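Local atomic coordinates of glycerol kinase, putative (Plasmodium falciparum, PDB entry 2W40), a protein that probably catalyses the ATP-dependent phosphorylation of glycerol to sn-glycerol 3-phosphate, the entry step of glycerol degradation, as a member of the FGGY kinase family. Residues S310-L321 against F348-A357. Residues are numbered along the deposited sequence; the frame is centred on the assembly and turned at random.
Sequences SIGTAGSGVSWL and FVPAFSGLYA. With EDO (1,2-ethanediol), chain B.
With CG of Trp320 trans to the backbone N (chi1 -176°) and CG of Phe352 trans to its carbonyl carbon (chi1 -66°), the indole and the phenyl ring come together between helix 315-323 and the loop that follows strand 347-349. Phe352 CE1 sits over one indole face, 3.5 Å from Trp320 CE2, yet the planes are inclined at 41°, neither stacked nor perpendicular. Trp320 NE1 hydrogen-bonds to the carbonyl O of Thr375 of the second subunit, and Phe373 of that subunit meets the Phe352 ring, so this aromatic cluster continues across the dimer interface. Phe348 CZ borders the indole more loosely, near CZ3.

Thr313, in the turn before the helix, divides its two branches. Its methyl CG2 presses on Pro350 CB at 3.4 Å, tight for two carbons, and also meets the edge of the Phe352 ring, while OG1 is 2.8 Å from a bridging water. That water accepts from Ser353 N and donates to Gly354 O, tying Thr313 to the type I turn 351-354. A second water accepts from Thr313 N and donates to Pro350 O, 2.9 Å away from each.

At the far end, Gly312 CA lies over the Tyr356 face in a CH-pi contact, 4.2 Å from the ring centroid. Tyr356 OH and Ser353 OG share a hydrogen bond of 2.9 Å, which holds the phenol oxygen beside Ser353, in the plane of the ring. Beyond it, Ala357 N donates to Ser310 O at 2.9 Å, joining the loop to the end of strand 304-311.

Gly315, which begins the helix, contributes to the ADP site, empty of nucleotide in this chain. Next to that helix start, apolar packing and two bridging waters, one held by the Thr313 hydroxyl and one by its backbone N, thus fasten the 350-357 loop, with few direct polar links.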
# COMPACT_ATOMS: atom_id res chain seq x y z
N SER C 310 17.32 12.09 -12.55
CA SER C 310 17.49 11.32 -11.31
C SER C 310 16.15 10.84 -10.77
O SER C 310 15.23 11.60 -10.73
CB SER C 310 18.18 12.20 -10.24
OG SER C 310 19.27 13.01 -10.74
N ILE C 311 16.08 9.57 -10.37
CA ILE C 311 14.89 8.93 -9.79
C ILE C 311 15.31 8.35 -8.42
O ILE C 311 16.26 7.50 -8.35
CB ILE C 311 14.33 7.78 -10.65
CG1 ILE C 311 13.83 8.35 -12.00
CG2 ILE C 311 13.27 6.99 -9.92
CD1 ILE C 311 13.41 7.30 -12.99
N GLY C 312 14.59 8.73 -7.38
CA GLY C 312 15.04 8.35 -6.08
C GLY C 312 14.56 6.98 -5.62
O GLY C 312 15.26 6.26 -4.92
N THR C 313 13.32 6.61 -5.98
CA THR C 313 12.78 5.31 -5.54
C THR C 313 12.93 4.28 -6.65
O THR C 313 12.21 4.40 -7.65
CB THR C 313 11.30 5.39 -5.11
OG1 THR C 313 11.18 6.34 -4.05
CG2 THR C 313 10.81 3.96 -4.66
N ALA C 314 13.84 3.30 -6.48
CA ALA C 314 14.02 2.16 -7.43
C ALA C 314 14.36 0.96 -6.56
O ALA C 314 13.44 0.45 -5.90
CB ALA C 314 15.11 2.49 -8.48
N GLY C 315 15.63 0.57 -6.46
CA GLY C 315 16.10 -0.38 -5.49
C GLY C 315 15.74 -0.02 -4.04
O GLY C 315 15.45 -0.87 -3.20
N SER C 316 15.74 1.29 -3.77
CA SER C 316 15.33 1.78 -2.43
C SER C 316 13.86 1.37 -2.17
O SER C 316 13.51 1.08 -1.03
CB SER C 316 15.50 3.26 -2.38
OG SER C 316 14.78 3.92 -3.42
N GLY C 317 13.00 1.42 -3.22
CA GLY C 317 11.61 0.93 -3.16
C GLY C 317 11.54 -0.59 -2.91
O GLY C 317 10.79 -1.06 -2.07
N VAL C 318 12.37 -1.34 -3.64
CA VAL C 318 12.36 -2.74 -3.51
C VAL C 318 12.77 -3.12 -2.09
O VAL C 318 12.22 -4.05 -1.46
CB VAL C 318 13.24 -3.43 -4.65
CG1 VAL C 318 13.42 -4.98 -4.29
CG2 VAL C 318 12.62 -3.14 -6.01
N SER C 319 13.74 -2.37 -1.55
CA SER C 319 14.19 -2.57 -0.17
C SER C 319 13.08 -2.31 0.87
O SER C 319 13.01 -2.97 1.87
CB SER C 319 15.44 -1.76 0.12
OG SER C 319 16.49 -2.26 -0.75
N TRP C 320 12.30 -1.26 0.57
CA TRP C 320 11.16 -0.93 1.39
C TRP C 320 10.10 -2.08 1.40
O TRP C 320 9.57 -2.49 2.44
CB TRP C 320 10.56 0.38 1.03
CG TRP C 320 9.43 0.84 1.89
CD1 TRP C 320 9.51 1.66 2.99
CD2 TRP C 320 8.06 0.56 1.67
NE1 TRP C 320 8.25 1.86 3.50
CE2 TRP C 320 7.34 1.24 2.69
CE3 TRP C 320 7.36 -0.14 0.70
CZ2 TRP C 320 5.98 1.17 2.78
CZ3 TRP C 320 5.95 -0.23 0.83
CH2 TRP C 320 5.31 0.46 1.81
N LEU C 321 9.85 -2.61 0.22
CA LEU C 321 8.93 -3.74 0.03
C LEU C 321 9.41 -4.93 0.83
O LEU C 321 8.62 -5.61 1.44
CB LEU C 321 8.80 -4.09 -1.44
CG LEU C 321 8.09 -3.05 -2.33
CD1 LEU C 321 8.29 -3.49 -3.80
CD2 LEU C 321 6.60 -2.95 -2.01
N PHE C 348 1.34 2.53 -8.49
CA PHE C 348 2.18 2.86 -7.29
C PHE C 348 3.07 4.02 -7.69
O PHE C 348 3.97 3.84 -8.50
CB PHE C 348 3.03 1.63 -6.88
CG PHE C 348 3.59 1.65 -5.47
CD1 PHE C 348 3.74 0.47 -4.80
CD2 PHE C 348 4.03 2.77 -4.84
CE1 PHE C 348 4.30 0.43 -3.58
CE2 PHE C 348 4.51 2.75 -3.57
CZ PHE C 348 4.68 1.55 -2.94
N VAL C 349 2.82 5.20 -7.10
CA VAL C 349 3.64 6.34 -7.40
C VAL C 349 4.76 6.30 -6.36
O VAL C 349 4.50 6.61 -5.23
CB VAL C 349 2.86 7.69 -7.37
CG1 VAL C 349 3.79 8.87 -7.60
CG2 VAL C 349 1.68 7.67 -8.32
N PRO C 350 5.99 5.82 -6.75
CA PRO C 350 7.05 5.49 -5.77
C PRO C 350 7.80 6.83 -5.43
O PRO C 350 8.71 7.31 -6.22
CB PRO C 350 7.98 4.51 -6.55
CG PRO C 350 7.31 4.27 -7.89
CD PRO C 350 6.45 5.53 -8.10
N ALA C 351 7.29 7.49 -4.42
CA ALA C 351 7.66 8.93 -4.10
C ALA C 351 7.98 8.99 -2.60
O ALA C 351 7.66 9.94 -1.94
CB ALA C 351 6.63 9.97 -4.51
N PHE C 352 8.67 7.97 -2.10
CA PHE C 352 8.93 7.89 -0.66
C PHE C 352 9.72 9.11 -0.18
O PHE C 352 9.54 9.58 0.96
CB PHE C 352 9.65 6.66 -0.26
CG PHE C 352 8.90 5.40 -0.43
CD1 PHE C 352 7.97 5.00 0.48
CD2 PHE C 352 9.11 4.58 -1.58
CE1 PHE C 352 7.28 3.84 0.33
CE2 PHE C 352 8.43 3.47 -1.73
CZ PHE C 352 7.49 3.11 -0.79
N SER C 353 10.64 9.59 -1.03
CA SER C 353 11.40 10.85 -0.73
C SER C 353 11.04 11.97 -1.69
O SER C 353 11.87 12.77 -2.07
CB SER C 353 12.85 10.54 -0.58
OG SER C 353 13.36 10.16 -1.75
N GLY C 354 9.77 12.06 -2.09
CA GLY C 354 9.36 13.05 -3.07
C GLY C 354 9.60 12.52 -4.48
O GLY C 354 10.04 11.38 -4.71
N LEU C 355 9.22 13.32 -5.44
CA LEU C 355 9.58 13.12 -6.84
C LEU C 355 10.78 13.99 -7.21
O LEU C 355 10.81 15.19 -6.92
CB LEU C 355 8.43 13.48 -7.80
CG LEU C 355 7.27 12.50 -7.71
CD1 LEU C 355 6.08 13.02 -8.46
CD2 LEU C 355 7.67 11.00 -8.07
N TYR C 356 11.79 13.34 -7.84
CA TYR C 356 12.99 14.04 -8.35
C TYR C 356 12.72 14.43 -9.78
O TYR C 356 11.67 15.12 -10.04
CB TYR C 356 14.21 13.15 -8.14
CG TYR C 356 14.54 12.86 -6.64
CD1 TYR C 356 15.65 13.26 -6.08
CD2 TYR C 356 13.64 12.02 -5.87
CE1 TYR C 356 15.87 12.96 -4.65
CE2 TYR C 356 13.80 11.72 -4.52
CZ TYR C 356 14.97 12.26 -3.93
OH TYR C 356 15.40 12.07 -2.66
N ALA C 357 13.61 14.03 -10.72
CA ALA C 357 13.41 14.54 -12.07
C ALA C 357 12.19 13.86 -12.74
O ALA C 357 12.00 12.66 -12.58
CB ALA C 357 14.70 14.42 -12.93
C1 EDO B . 14.98 2.61 2.11
O1 EDO B . 14.03 1.59 1.78
C2 EDO B . 15.91 1.96 3.03
O2 EDO B . 16.57 0.97 2.20
O HOH W 1 11.50 9.06 -3.73
O HOH W 2 11.22 8.19 -7.30